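Acyl-CoA dehydrogenase FadE3 (Mycobacterium smegmatis, PDB 4IV6) is a flavoprotein of the acyl-CoA dehydrogenase family, modelled as a tetramer with bound dihydroflavine-adenine dinucleotide. Local coordinates at residues A168-T173 and V184-V189. Residues are numbered along the deposited sequence; the frame is centred on the assembly and turned at random.
Sequences ALMCKT and VSILLV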
ATOM      1  N   ALA B 168     -22.002  31.875  -3.983  1.00 15.08           N
ATOM      2  CA  ALA B 168     -23.090  30.931  -4.130  1.00 14.93           C
ATOM      3  C   ALA B 168     -23.259  30.198  -2.797  1.00 14.23           C
ATOM      4  O   ALA B 168     -22.486  29.306  -2.451  1.00 13.53           O
ATOM      5  CB  ALA B 168     -22.817  29.955  -5.260  1.00 15.18           C
ATOM      6  N   LEU B 169     -24.286  30.593  -2.059  1.00 14.23           N
ATOM      7  CA  LEU B 169     -24.466  30.169  -0.676  1.00 13.90           C
ATOM      8  C   LEU B 169     -25.516  29.085  -0.590  1.00 14.34           C
ATOM      9  O   LEU B 169     -26.674  29.339  -0.899  1.00 14.50           O
ATOM     10  CB  LEU B 169     -24.935  31.352   0.167  1.00 13.89           C
ATOM     11  CG  LEU B 169     -25.090  31.107   1.665  1.00 13.86           C
ATOM     12  CD1 LEU B 169     -23.727  30.919   2.341  1.00 13.92           C
ATOM     13  CD2 LEU B 169     -25.808  32.271   2.302  1.00 14.59           C
ATOM     14  N   MET B 170     -25.133  27.898  -0.133  1.00 14.79           N
ATOM     15  CA  MET B 170     -26.110  26.833   0.092  1.00 15.69           C
ATOM     16  C   MET B 170     -26.646  27.030   1.493  1.00 15.12           C
ATOM     17  O   MET B 170     -25.870  27.136   2.458  1.00 15.05           O
ATOM     18  CB  MET B 170     -25.485  25.456  -0.071  1.00 17.29           C
ATOM     19  CG  MET B 170     -26.494  24.307   0.026  1.00 19.67           C
ATOM     20  SD  MET B 170     -25.737  22.668  -0.166  1.00 22.56           S
ATOM     21  CE  MET B 170     -25.561  22.585  -1.915  1.00 23.61           C
ATOM     22  N   CYS B 171     -27.966  27.116   1.593  1.00 14.77           N
ATOM     23  CA  CYS B 171     -28.633  27.460   2.847  1.00 14.78           C
ATOM     24  C   CYS B 171     -30.039  26.889   2.893  1.00 14.75           C
ATOM     25  O   CYS B 171     -30.559  26.441   1.888  1.00 15.40           O
ATOM     26  CB  CYS B 171     -28.654  28.968   3.030  1.00 14.82           C
ATOM     27  SG  CYS B 171     -29.391  29.878   1.668  1.00 16.36           S
ATOM     28  N   LYS B 172     -30.632  26.853   4.083  1.00 15.28           N
ATOM     29  CA  LYS B 172     -31.971  26.328   4.268  1.00 15.73           C
ATOM     30  C   LYS B 172     -33.012  27.417   4.091  1.00 16.05           C
ATOM     31  O   LYS B 172     -33.170  28.290   4.963  1.00 15.57           O
ATOM     32  CB  LYS B 172     -32.122  25.652   5.644  1.00 16.34           C
ATOM     33  CG  LYS B 172     -31.365  24.317   5.758  1.00 16.60           C
ATOM     34  CD  LYS B 172     -31.501  23.693   7.139  1.00 17.41           C
ATOM     35  CE  LYS B 172     -30.897  22.300   7.152  1.00 17.68           C
ATOM     36  NZ  LYS B 172     -30.679  21.758   8.509  1.00 17.82           N
ATOM     37  N   THR B 173     -33.734  27.349   2.973  1.00 16.97           N
ATOM     38  CA  THR B 173     -34.903  28.219   2.752  1.00 18.50           C
ATOM     39  C   THR B 173     -36.127  27.692   3.470  1.00 19.97           C
ATOM     40  O   THR B 173     -37.047  28.458   3.724  1.00 20.11           O
ATOM     41  CB  THR B 173     -35.228  28.451   1.262  1.00 19.12           C
ATOM     42  OG1 THR B 173     -35.149  27.208   0.542  1.00 19.29           O
ATOM     43  CG2 THR B 173     -34.230  29.467   0.677  1.00 18.64           C
ATOM     44  N   VAL B 184     -33.429  22.961   1.079  1.00 18.92           N
ATOM     45  CA  VAL B 184     -32.099  23.548   0.807  1.00 17.68           C
ATOM     46  C   VAL B 184     -32.027  24.141  -0.581  1.00 17.41           C
ATOM     47  O   VAL B 184     -32.383  23.473  -1.560  1.00 18.16           O
ATOM     48  CB  VAL B 184     -30.985  22.490   0.984  1.00 17.67           C
ATOM     49  CG1 VAL B 184     -29.637  23.024   0.562  1.00 17.41           C
ATOM     50  CG2 VAL B 184     -30.901  22.085   2.456  1.00 18.36           C
ATOM     51  N   SER B 185     -31.550  25.380  -0.665  1.00 16.48           N
ATOM     52  CA  SER B 185     -31.450  26.114  -1.907  1.00 16.81           C
ATOM     53  C   SER B 185     -30.094  26.762  -2.007  1.00 16.78           C
ATOM     54  O   SER B 185     -29.319  26.751  -1.051  1.00 17.19           O
ATOM     55  CB  SER B 185     -32.528  27.213  -1.971  1.00 17.07           C
ATOM     56  OG  SER B 185     -33.810  26.664  -1.716  1.00 17.28           O
ATOM     57  N   ILE B 186     -29.812  27.336  -3.164  1.00 17.17           N
ATOM     58  CA  ILE B 186     -28.604  28.110  -3.359  1.00 16.99           C
ATOM     59  C   ILE B 186     -28.991  29.547  -3.692  1.00 17.05           C
ATOM     60  O   ILE B 186     -29.842  29.777  -4.550  1.00 17.93           O
ATOM     61  CB  ILE B 186     -27.755  27.508  -4.467  1.00 17.64           C
ATOM     62  CG1 ILE B 186     -27.207  26.132  -4.030  1.00 18.00           C
ATOM     63  CG2 ILE B 186     -26.618  28.459  -4.837  1.00 17.41           C
ATOM     64  CD1 ILE B 186     -26.525  25.376  -5.164  1.00 18.67           C
ATOM     65  N   LEU B 187     -28.395  30.498  -2.983  1.00 16.91           N
ATOM     66  CA  LEU B 187     -28.625  31.909  -3.219  1.00 17.42           C
ATOM     67  C   LEU B 187     -27.324  32.539  -3.674  1.00 17.46           C
ATOM     68  O   LEU B 187     -26.245  32.186  -3.170  1.00 16.33           O
ATOM     69  CB  LEU B 187     -29.113  32.625  -1.946  1.00 17.78           C
ATOM     70  CG  LEU B 187     -30.360  32.133  -1.185  1.00 18.95           C
ATOM     71  CD1 LEU B 187     -30.739  33.139  -0.094  1.00 19.02           C
ATOM     72  CD2 LEU B 187     -31.543  31.892  -2.075  1.00 19.92           C
ATOM     73  N   LEU B 188     -27.423  33.456  -4.634  1.00 18.01           N
ATOM     74  CA  LEU B 188     -26.280  34.204  -5.121  1.00 18.71           C
ATOM     75  C   LEU B 188     -26.205  35.481  -4.293  1.00 18.18           C
ATOM     76  O   LEU B 188     -26.953  36.385  -4.500  1.00 18.58           O
ATOM     77  CB  LEU B 188     -26.456  34.543  -6.608  1.00 21.05           C
ATOM     78  CG  LEU B 188     -26.778  33.337  -7.495  1.00 22.51           C
ATOM     79  CD1 LEU B 188     -27.095  33.764  -8.903  1.00 25.50           C
ATOM     80  CD2 LEU B 188     -25.608  32.396  -7.480  1.00 22.39           C
ATOM     81  N   VAL B 189     -25.285  35.523  -3.350  1.00 17.49           N
ATOM     82  CA  VAL B 189     -25.193  36.572  -2.346  1.00 17.10           C
ATOM     83  C   VAL B 189     -24.029  37.510  -2.627  1.00 17.45           C
ATOM     84  O   VAL B 189     -22.877  37.074  -2.712  1.00 16.61           O
ATOM     85  CB  VAL B 189     -24.959  35.910  -0.975  1.00 16.47           C
ATOM     86  CG1 VAL B 189     -24.863  36.948   0.140  1.00 16.75           C
ATOM     87  CG2 VAL B 189     -26.104  34.938  -0.711  1.00 16.77           C
TER
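Leu169 and Cys171 pair with Leu187 and Ser185 in an antiparallel beta hairpin of the acyl-CoA dehydrogenase middle domain, its strands joined by an eleven-residue connection. Two reciprocal pairs of backbone hydrogen bonds tie the strands. Leu169 N donates to Leu187 O at 2.8 Å, and Leu187 N donates back to Leu169 O; Cys171 and Ser185 exchange N-H and C=O likewise. Between them, in the non-hydrogen-bonded pair Met170 and Ile186, Met170 CA lies 3.4 Å from Ser185 O and Ile186 CA 3.4 Å from Leu169 O, as CA-H...O contacts.

Apolar contacts line both faces. On the face of Ala168, Met170 and Lys172, Met170 CG lies anti to its backbone N (chi1 -175°), which carries it diagonally along the sheet onto Val184 CG1, a tight 3.4 Å apart. Phe235 of helix 234-270 covers both residues, and the Met170 side chain lies about 8 Å from the bound dihydroflavine-adenine dinucleotide. On the other face Cys171 SG rests 3.8 Å from Leu187 CG, with Ala142 against both, while Leu169 CB meets Val189 CG2 at 3.9 Å.

Polar side chains close the Thr173 end. Ser185 OG accepts a hydrogen bond from Gly232 N, linking the hairpin to the segment before helix 234-270. With chi1 at 44°, Thr173 OG1 sits between its own backbone N and carbonyl carbon and hydrogen-bonds Ser185 OG at 2.7 Å.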